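Local coordinates for protein hemin degrading factor (Pseudomonas aeruginosa, PDB 4MF9) that binds heme, and acts in heme trafficking and heme degradation, probably on heme taken from the host, at residues 68-76 and 165-173; 122-130 and 141-152. All coordinates share one frame; numbering follows the deposited sequence.

Contact 1 of 2, residues 68-76 and 165-173; sequences ALLPALGEL and AWEPLVERL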
loop_
_atom_site.group_PDB
_atom_site.type_symbol
_atom_site.label_atom_id
_atom_site.label_comp_id
_atom_site.label_asym_id
_atom_site.label_seq_id
_atom_site.Cartn_x
_atom_site.Cartn_y
_atom_site.Cartn_z
ATOM N N ALA A 68 4.182 20.402 4.280
ATOM C CA ALA A 68 5.128 20.982 3.317
ATOM C C ALA A 68 5.720 19.936 2.357
ATOM O O ALA A 68 5.815 20.166 1.144
ATOM C CB ALA A 68 6.243 21.747 4.038
ATOM N N LEU A 69 6.134 18.795 2.901
ATOM C CA LEU A 69 6.811 17.760 2.111
ATOM C C LEU A 69 5.940 17.198 0.981
ATOM O O LEU A 69 6.358 17.164 -0.178
ATOM C CB LEU A 69 7.280 16.634 3.044
ATOM C CG LEU A 69 8.121 15.437 2.583
ATOM C CD1 LEU A 69 7.239 14.244 2.289
ATOM C CD2 LEU A 69 9.008 15.763 1.383
ATOM N N LEU A 70 4.730 16.760 1.315
ATOM C CA LEU A 70 3.859 16.115 0.322
ATOM C C LEU A 70 3.543 16.955 -0.925
ATOM O O LEU A 70 3.692 16.465 -2.029
ATOM C CB LEU A 70 2.578 15.577 0.972
ATOM C CG LEU A 70 2.798 14.496 2.029
ATOM C CD1 LEU A 70 1.510 14.223 2.806
ATOM C CD2 LEU A 70 3.330 13.222 1.390
ATOM N N PRO A 71 3.113 18.224 -0.760
ATOM C CA PRO A 71 2.911 19.032 -1.973
ATOM C C PRO A 71 4.214 19.244 -2.731
ATOM O O PRO A 71 4.215 19.249 -3.965
ATOM C CB PRO A 71 2.412 20.380 -1.426
ATOM C CG PRO A 71 1.883 20.077 -0.085
ATOM C CD PRO A 71 2.729 18.959 0.452
ATOM N N ALA A 72 5.316 19.400 -1.999
ATOM C CA ALA A 72 6.624 19.651 -2.613
ATOM C C ALA A 72 7.078 18.525 -3.540
ATOM O O ALA A 72 7.809 18.766 -4.504
ATOM C CB ALA A 72 7.681 19.919 -1.544
ATOM N N LEU A 73 6.644 17.319 -3.293
ATOM C CA LEU A 73 7.044 16.241 -4.140
ATOM C C LEU A 73 6.567 16.462 -5.542
ATOM O O LEU A 73 7.061 15.887 -6.428
ATOM C CB LEU A 73 6.558 14.907 -3.619
ATOM C CG LEU A 73 7.123 14.449 -2.306
ATOM C CD1 LEU A 73 6.533 13.147 -1.774
ATOM C CD2 LEU A 73 8.602 14.382 -2.290
ATOM N N GLY A 74 5.549 17.283 -5.679
ATOM C CA GLY A 74 5.051 17.637 -6.998
ATOM C C GLY A 74 6.075 18.395 -7.826
ATOM O O GLY A 74 5.970 18.463 -9.051
ATOM N N GLU A 75 7.057 18.966 -7.168
ATOM C CA GLU A 75 8.117 19.714 -7.801
ATOM C C GLU A 75 8.998 18.788 -8.651
ATOM O O GLU A 75 9.674 19.200 -9.502
ATOM C CB GLU A 75 8.903 20.489 -6.738
ATOM C CG GLU A 75 8.157 21.684 -6.125
ATOM C CD GLU A 75 8.679 22.187 -4.764
ATOM O OE1 GLU A 75 9.735 21.778 -4.301
ATOM O OE2 GLU A 75 7.994 23.009 -4.131
ATOM N N LEU A 76 8.951 17.509 -8.342
ATOM C CA LEU A 76 9.852 16.529 -8.935
ATOM C C LEU A 76 9.401 15.992 -10.289
ATOM O O LEU A 76 10.126 15.223 -10.914
ATOM C CB LEU A 76 10.058 15.362 -7.969
ATOM C CG LEU A 76 10.623 15.777 -6.612
ATOM C CD1 LEU A 76 10.562 14.628 -5.626
ATOM C CD2 LEU A 76 12.053 16.275 -6.758
ATOM N N ALA A 165 15.014 19.794 -9.042
ATOM C CA ALA A 165 14.152 20.131 -7.921
ATOM C C ALA A 165 14.674 19.449 -6.666
ATOM O O ALA A 165 14.390 19.881 -5.551
ATOM C CB ALA A 165 12.712 19.708 -8.217
ATOM N N TRP A 166 15.459 18.388 -6.863
ATOM C CA TRP A 166 15.932 17.539 -5.764
ATOM C C TRP A 166 16.662 18.272 -4.626
ATOM O O TRP A 166 16.194 18.289 -3.492
ATOM C CB TRP A 166 16.809 16.409 -6.312
ATOM C CG TRP A 166 17.370 15.513 -5.245
ATOM C CD1 TRP A 166 18.659 15.490 -4.781
ATOM C CD2 TRP A 166 16.662 14.508 -4.506
ATOM N NE1 TRP A 166 18.793 14.531 -3.804
ATOM C CE2 TRP A 166 17.579 13.921 -3.611
ATOM C CE3 TRP A 166 15.336 14.054 -4.512
ATOM C CZ2 TRP A 166 17.217 12.891 -2.735
ATOM C CZ3 TRP A 166 14.978 13.029 -3.646
ATOM C CH2 TRP A 166 15.916 12.463 -2.768
ATOM N N GLU A 167 17.756 18.949 -4.938
ATOM C CA GLU A 167 18.524 19.533 -3.876
ATOM C C GLU A 167 17.851 20.632 -3.087
ATOM O O GLU A 167 17.907 20.636 -1.908
ATOM C CB GLU A 167 19.904 19.911 -4.328
ATOM C CG GLU A 167 20.966 19.557 -3.300
ATOM C CD GLU A 167 21.161 18.075 -3.066
ATOM O OE1 GLU A 167 20.887 17.605 -1.947
ATOM O OE2 GLU A 167 21.615 17.376 -3.992
ATOM N N PRO A 168 17.174 21.525 -3.755
ATOM C CA PRO A 168 16.443 22.554 -3.005
ATOM C C PRO A 168 15.346 21.961 -2.131
ATOM O O PRO A 168 15.082 22.481 -1.042
ATOM C CB PRO A 168 15.809 23.397 -4.111
ATOM C CG PRO A 168 16.725 23.243 -5.266
ATOM C CD PRO A 168 17.173 21.810 -5.203
ATOM N N LEU A 169 14.716 20.902 -2.593
ATOM C CA LEU A 169 13.745 20.243 -1.773
ATOM C C LEU A 169 14.337 19.651 -0.531
ATOM O O LEU A 169 13.849 19.877 0.540
ATOM C CB LEU A 169 13.108 19.135 -2.578
ATOM C CG LEU A 169 11.744 18.636 -2.201
ATOM C CD1 LEU A 169 11.331 17.754 -3.346
ATOM C CD2 LEU A 169 11.974 17.798 -1.004
ATOM N N VAL A 170 15.436 18.948 -0.692
ATOM C CA VAL A 170 16.122 18.348 0.448
ATOM C C VAL A 170 16.567 19.400 1.483
ATOM O O VAL A 170 16.299 19.256 2.681
ATOM C CB VAL A 170 17.306 17.471 -0.012
ATOM C CG1 VAL A 170 18.199 17.113 1.160
ATOM C CG2 VAL A 170 16.802 16.201 -0.694
ATOM N N GLU A 171 17.168 20.482 1.021
ATOM C CA GLU A 171 17.685 21.516 1.919
ATOM C C GLU A 171 16.591 22.186 2.719
ATOM O O GLU A 171 16.758 22.428 3.855
ATOM C CB GLU A 171 18.592 22.549 1.211
ATOM C CG GLU A 171 18.647 23.944 1.836
ATOM C CD GLU A 171 19.526 24.013 3.079
ATOM O OE1 GLU A 171 19.562 25.086 3.701
ATOM O OE2 GLU A 171 20.209 23.038 3.388
ATOM N N ARG A 172 15.486 22.463 2.080
ATOM C CA ARG A 172 14.329 23.103 2.699
ATOM C C ARG A 172 13.689 22.251 3.793
ATOM O O ARG A 172 13.223 22.772 4.817
ATOM C CB ARG A 172 13.301 23.429 1.614
ATOM C CG ARG A 172 11.947 23.888 2.118
ATOM C CD ARG A 172 11.127 24.429 0.961
ATOM N NE ARG A 172 11.448 23.728 -0.283
ATOM C CZ ARG A 172 10.936 24.037 -1.470
ATOM N NH1 ARG A 172 10.078 25.045 -1.578
ATOM N NH2 ARG A 172 11.288 23.345 -2.548
ATOM N N LEU A 173 13.677 20.939 3.574
ATOM C CA LEU A 173 13.052 19.989 4.492
ATOM C C LEU A 173 14.045 19.296 5.420
ATOM O O LEU A 173 13.646 18.528 6.290
ATOM C CB LEU A 173 12.285 18.918 3.701
ATOM C CG LEU A 173 10.826 19.196 3.353
ATOM C CD1 LEU A 173 9.985 19.452 4.614
ATOM C CD2 LEU A 173 10.699 20.352 2.394
HETATM O O HOH W 1 12.437 21.889 -5.231
#
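Leu-69 and Ala-72 face Leu-173 and Leu-169 across two short helices, 68-72 and 166-173, that run antiparallel at 173° with their axes 11.1 Å apart, while Leu-76 comes up against Ala-165 where the first chain has passed into a 3-10 turn. The middle of the interface belongs to Leu-169, with CG anti to its own backbone N (chi1 -157°), which carries the isobutyl group across to the other helix. Its CD1 rests 3.8 Å from CD2 of Leu-76, the two side chains crossing at about a right angle, and its CG lies over the methyl of Ala-72. At one end CD1 of Leu-173 packs 4.2 Å from CB of Leu-69, with Ala-68 beside it. At the other, CB of Ala-165 lies 3.3 Å from the carbonyl O of Glu-75, and the same methyl also touches CD2 of Leu-76. The exposed side of the contact is polar. Glu-75 and Arg-172 reach out from opposite directions to form a salt bridge, OE1 to NH2 at 2.8 Å; carboxylate and guanidinium planes are 24° apart, and OE1 meets the guanidinium obliquely. A bend at chi3 of Arg-172 turns its head group back toward the glutamate. The same OE1 also receives a hydrogen bond from a water, which gives a second one to the carbonyl O of Ala-165. Buried leucines and alanines thus supply the apolar contact, while an ion pair and a bridging water join the same two segments where Glu-75 and Arg-172 are exposed.

Contact 2 of 2, residues 122-130 and 141-152; sequences GGWNAVFAI and SIQVFDQQGVAV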
loop_
_atom_site.group_PDB
_atom_site.type_symbol
_atom_site.label_atom_id
_atom_site.label_comp_id
_atom_site.label_asym_id
_atom_site.label_seq_id
_atom_site.Cartn_x
_atom_site.Cartn_y
_atom_site.Cartn_z
ATOM N N GLY A 122 -0.844 9.829 10.767
ATOM C CA GLY A 122 -0.660 9.716 12.175
ATOM C C GLY A 122 0.406 8.790 12.625
ATOM O O GLY A 122 1.031 9.036 13.591
ATOM N N GLY A 123 0.564 7.680 11.936
ATOM C CA GLY A 123 1.620 6.729 12.254
ATOM C C GLY A 123 2.926 6.982 11.502
ATOM O O GLY A 123 3.918 6.268 11.685
ATOM N N TRP A 124 2.941 7.993 10.642
ATOM C CA TRP A 124 4.160 8.305 9.899
ATOM C C TRP A 124 5.189 8.898 10.857
ATOM O O TRP A 124 4.909 9.881 11.534
ATOM C CB TRP A 124 3.868 9.304 8.785
ATOM C CG TRP A 124 3.057 8.747 7.655
ATOM C CD1 TRP A 124 2.094 7.774 7.727
ATOM C CD2 TRP A 124 3.150 9.120 6.272
ATOM N NE1 TRP A 124 1.573 7.534 6.472
ATOM C CE2 TRP A 124 2.207 8.343 5.563
ATOM C CE3 TRP A 124 3.928 10.049 5.569
ATOM C CZ2 TRP A 124 2.025 8.463 4.189
ATOM C CZ3 TRP A 124 3.748 10.161 4.196
ATOM C CH2 TRP A 124 2.800 9.372 3.522
ATOM N N ASN A 125 6.374 8.304 10.927
ATOM C CA ASN A 125 7.320 8.693 11.966
ATOM C C ASN A 125 8.573 9.410 11.471
ATOM O O ASN A 125 8.910 10.503 11.942
ATOM C CB ASN A 125 7.731 7.480 12.790
ATOM C CG ASN A 125 8.648 7.852 13.934
ATOM O OD1 ASN A 125 8.339 8.749 14.717
ATOM N ND2 ASN A 125 9.786 7.187 14.025
ATOM N N ALA A 126 9.275 8.782 10.540
ATOM C CA ALA A 126 10.522 9.344 10.052
ATOM C C ALA A 126 10.547 9.296 8.532
ATOM O O ALA A 126 9.928 8.412 7.913
ATOM C CB ALA A 126 11.698 8.596 10.630
ATOM N N VAL A 127 11.260 10.250 7.943
ATOM C CA VAL A 127 11.345 10.370 6.490
ATOM C C VAL A 127 12.771 10.750 6.084
ATOM O O VAL A 127 13.382 11.650 6.682
ATOM C CB VAL A 127 10.327 11.400 5.964
ATOM C CG1 VAL A 127 10.366 12.674 6.803
ATOM C CG2 VAL A 127 10.581 11.709 4.507
ATOM N N PHE A 128 13.308 10.047 5.088
ATOM C CA PHE A 128 14.678 10.271 4.630
ATOM C C PHE A 128 14.729 10.518 3.132
ATOM O O PHE A 128 13.925 9.976 2.369
ATOM C CB PHE A 128 15.559 9.060 4.966
ATOM C CG PHE A 128 15.623 8.753 6.437
ATOM C CD1 PHE A 128 14.646 7.966 7.040
ATOM C CD2 PHE A 128 16.659 9.252 7.218
ATOM C CE1 PHE A 128 14.700 7.691 8.399
ATOM C CE2 PHE A 128 16.724 8.976 8.573
ATOM C CZ PHE A 128 15.740 8.194 9.166
ATOM N N ALA A 129 15.676 11.347 2.712
ATOM C CA ALA A 129 15.943 11.530 1.298
ATOM C C ALA A 129 17.243 10.810 1.031
ATOM O O ALA A 129 18.275 11.141 1.634
ATOM C CB ALA A 129 16.081 13.012 0.969
ATOM N N ILE A 130 17.185 9.838 0.152
ATOM C CA ILE A 130 18.315 9.025 -0.198
ATOM C C ILE A 130 18.867 9.407 -1.591
ATOM O O ILE A 130 18.135 9.565 -2.511
ATOM C CB ILE A 130 17.935 7.545 -0.132
ATOM C CG1 ILE A 130 17.440 7.183 1.261
ATOM C CG2 ILE A 130 19.075 6.655 -0.528
ATOM C CD1 ILE A 130 17.130 5.737 1.467
ATOM N N SER A 141 15.530 8.854 -3.771
ATOM C CA SER A 141 14.229 8.478 -3.262
ATOM C C SER A 141 13.884 9.168 -1.967
ATOM O O SER A 141 14.772 9.492 -1.233
ATOM C CB SER A 141 14.101 6.983 -3.082
ATOM O OG SER A 141 14.911 6.454 -2.131
ATOM N N ILE A 142 12.594 9.365 -1.731
ATOM C CA ILE A 142 12.076 9.798 -0.424
ATOM C C ILE A 142 11.439 8.595 0.251
ATOM O O ILE A 142 10.654 7.967 -0.343
ATOM C CB ILE A 142 11.048 10.930 -0.577
ATOM C CG1 ILE A 142 11.659 12.137 -1.305
ATOM C CG2 ILE A 142 10.442 11.287 0.737
ATOM C CD1 ILE A 142 12.832 12.690 -0.597
ATOM N N GLN A 143 11.870 8.242 1.443
ATOM C CA GLN A 143 11.361 7.047 2.063
ATOM C C GLN A 143 10.807 7.304 3.469
ATOM O O GLN A 143 11.472 7.854 4.280
ATOM C CB GLN A 143 12.375 5.900 2.082
ATOM C CG GLN A 143 13.070 5.627 0.757
ATOM C CD GLN A 143 13.846 4.305 0.676
ATOM O OE1 GLN A 143 13.929 3.566 1.586
ATOM N NE2 GLN A 143 14.359 4.041 -0.465
ATOM N N VAL A 144 9.595 6.851 3.717
ATOM C CA VAL A 144 8.899 7.127 4.970
ATOM C C VAL A 144 8.745 5.852 5.789
ATOM O O VAL A 144 8.422 4.789 5.238
ATOM C CB VAL A 144 7.493 7.739 4.696
ATOM C CG1 VAL A 144 6.742 7.969 6.009
ATOM C CG2 VAL A 144 7.630 9.053 3.934
ATOM N N PHE A 145 8.937 5.968 7.105
ATOM C CA PHE A 145 8.838 4.826 8.017
ATOM C C PHE A 145 7.922 5.087 9.216
ATOM O O PHE A 145 7.780 6.235 9.659
ATOM C CB PHE A 145 10.243 4.408 8.469
ATOM C CG PHE A 145 11.138 4.047 7.320
ATOM C CD1 PHE A 145 11.154 2.749 6.820
ATOM C CD2 PHE A 145 11.926 5.016 6.705
ATOM C CE1 PHE A 145 11.957 2.412 5.741
ATOM C CE2 PHE A 145 12.733 4.680 5.615
ATOM C CZ PHE A 145 12.742 3.377 5.137
ATOM N N ASP A 146 7.290 4.024 9.723
ATOM C CA ASP A 146 6.304 4.157 10.803
ATOM C C ASP A 146 6.924 4.064 12.205
ATOM O O ASP A 146 8.141 3.979 12.339
ATOM C CB ASP A 146 5.112 3.180 10.631
ATOM C CG ASP A 146 5.497 1.711 10.780
ATOM O OD1 ASP A 146 6.522 1.392 11.410
ATOM O OD2 ASP A 146 4.742 0.849 10.265
ATOM N N GLN A 147 6.096 4.012 13.230
ATOM C CA GLN A 147 6.569 3.995 14.572
ATOM C C GLN A 147 7.439 2.802 14.897
ATOM O O GLN A 147 8.172 2.829 15.860
ATOM C CB GLN A 147 5.419 4.060 15.520
ATOM C CG GLN A 147 5.526 5.229 16.406
ATOM C CD GLN A 147 5.429 6.446 15.644
ATOM O OE1 GLN A 147 6.204 7.322 15.826
ATOM N NE2 GLN A 147 4.480 6.509 14.773
ATOM N N GLN A 148 7.311 1.734 14.130
ATOM C CA GLN A 148 8.094 0.515 14.347
ATOM C C GLN A 148 9.284 0.399 13.391
ATOM O O GLN A 148 10.006 -0.609 13.397
ATOM C CB GLN A 148 7.203 -0.730 14.252
ATOM C CG GLN A 148 6.203 -0.866 15.417
ATOM C CD GLN A 148 5.073 0.145 15.353
ATOM O OE1 GLN A 148 4.930 0.993 16.235
ATOM N NE2 GLN A 148 4.256 0.052 14.315
ATOM N N GLY A 149 9.477 1.416 12.556
ATOM C CA GLY A 149 10.562 1.385 11.580
ATOM C C GLY A 149 10.229 0.664 10.280
ATOM O O GLY A 149 11.099 0.475 9.419
ATOM N N VAL A 150 8.968 0.261 10.119
ATOM C CA VAL A 150 8.551 -0.441 8.903
ATOM C C VAL A 150 8.217 0.574 7.824
ATOM O O VAL A 150 7.624 1.610 8.111
ATOM C CB VAL A 150 7.315 -1.326 9.161
ATOM C CG1 VAL A 150 7.061 -2.251 7.978
ATOM C CG2 VAL A 150 7.511 -2.132 10.440
ATOM N N ALA A 151 8.597 0.292 6.584
ATOM C CA ALA A 151 8.312 1.222 5.493
ATOM C C ALA A 151 6.833 1.559 5.390
ATOM O O ALA A 151 5.965 0.676 5.493
ATOM C CB ALA A 151 8.806 0.663 4.176
ATOM N N VAL A 152 6.548 2.834 5.167
ATOM C CA VAL A 152 5.177 3.271 4.945
ATOM C C VAL A 152 4.919 3.439 3.450
ATOM O O VAL A 152 3.949 2.897 2.901
ATOM C CB VAL A 152 4.883 4.594 5.686
ATOM C CG1 VAL A 152 3.619 5.201 5.166
ATOM C CG2 VAL A 152 4.754 4.344 7.158
#
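Trp-124 swings its indole over Val-144 and Val-152 because its CG stands anti to the carbonyl carbon (chi1 -70°), while both valines direct CG1 anti to the backbone N. CG1 of Val-152 lies over a face, 3.7 Å from the centroid of the five-membered ring, a CH-pi contact; CG1 of Val-144 approaches obliquely, 3.5 Å from CE3. The indole NE1 bonds to the carbonyl O of His-270. Next to this cluster strands 124-130 and 141-146 pair antiparallel. Phe-145 O accepts from both Asn-125 N (2.8 Å) and Ala-126 N (3.1 Å), a classic beta bulge; regular pairs then follow at Phe-128 with Gln-143 and Ile-130 with Ser-141. Val-127 and Ile-142 lie side by side, on the face shared with Val-144. On the other face the Phe-128 and Phe-145 side chains cross at about a right angle, CD2 of Phe-145 coming to the Phe-128 ring edge. The Gln-143 amide packs against the Ile-130 methyl CD1, and its NE2 donates to Ser-141 OG (3.0 Å). Asp-146 OD1 accepts from Gln-148 N, making an Asx turn, and from Val-150 N on the carboxylate's opposite face. Backbone bonds thus set the register; one sheet face is apolar, the other mixes aromatic rings with a side-chain hydrogen bond.

Both contacts belong to one HemS/ChuX domain, with centres about 16 Å apart. Along the chain, helix segment 68-76 comes first, the hairpin of contact 2 follows, and segment 165-173 comes last, after strand 151-157. The hairpin strands are neighbours in a nine-stranded antiparallel sheet, and helix 166-173 packs against it: CZ3 of Trp-166 lies 3.7 Å from CD1 of Ile-142, and CG2 of Val-170 equally far from CB of Ala-129. From segment 68-76, Leu-73 also touches Ile-142. Contact 1 is away from the heme site, whereas the Trp-124 side chain in contact 2 is about 11 Å from the bound heme. Contact 1 pairs the helices, contact 2 builds the sheet, and Trp-166 and Val-170 join the two layers.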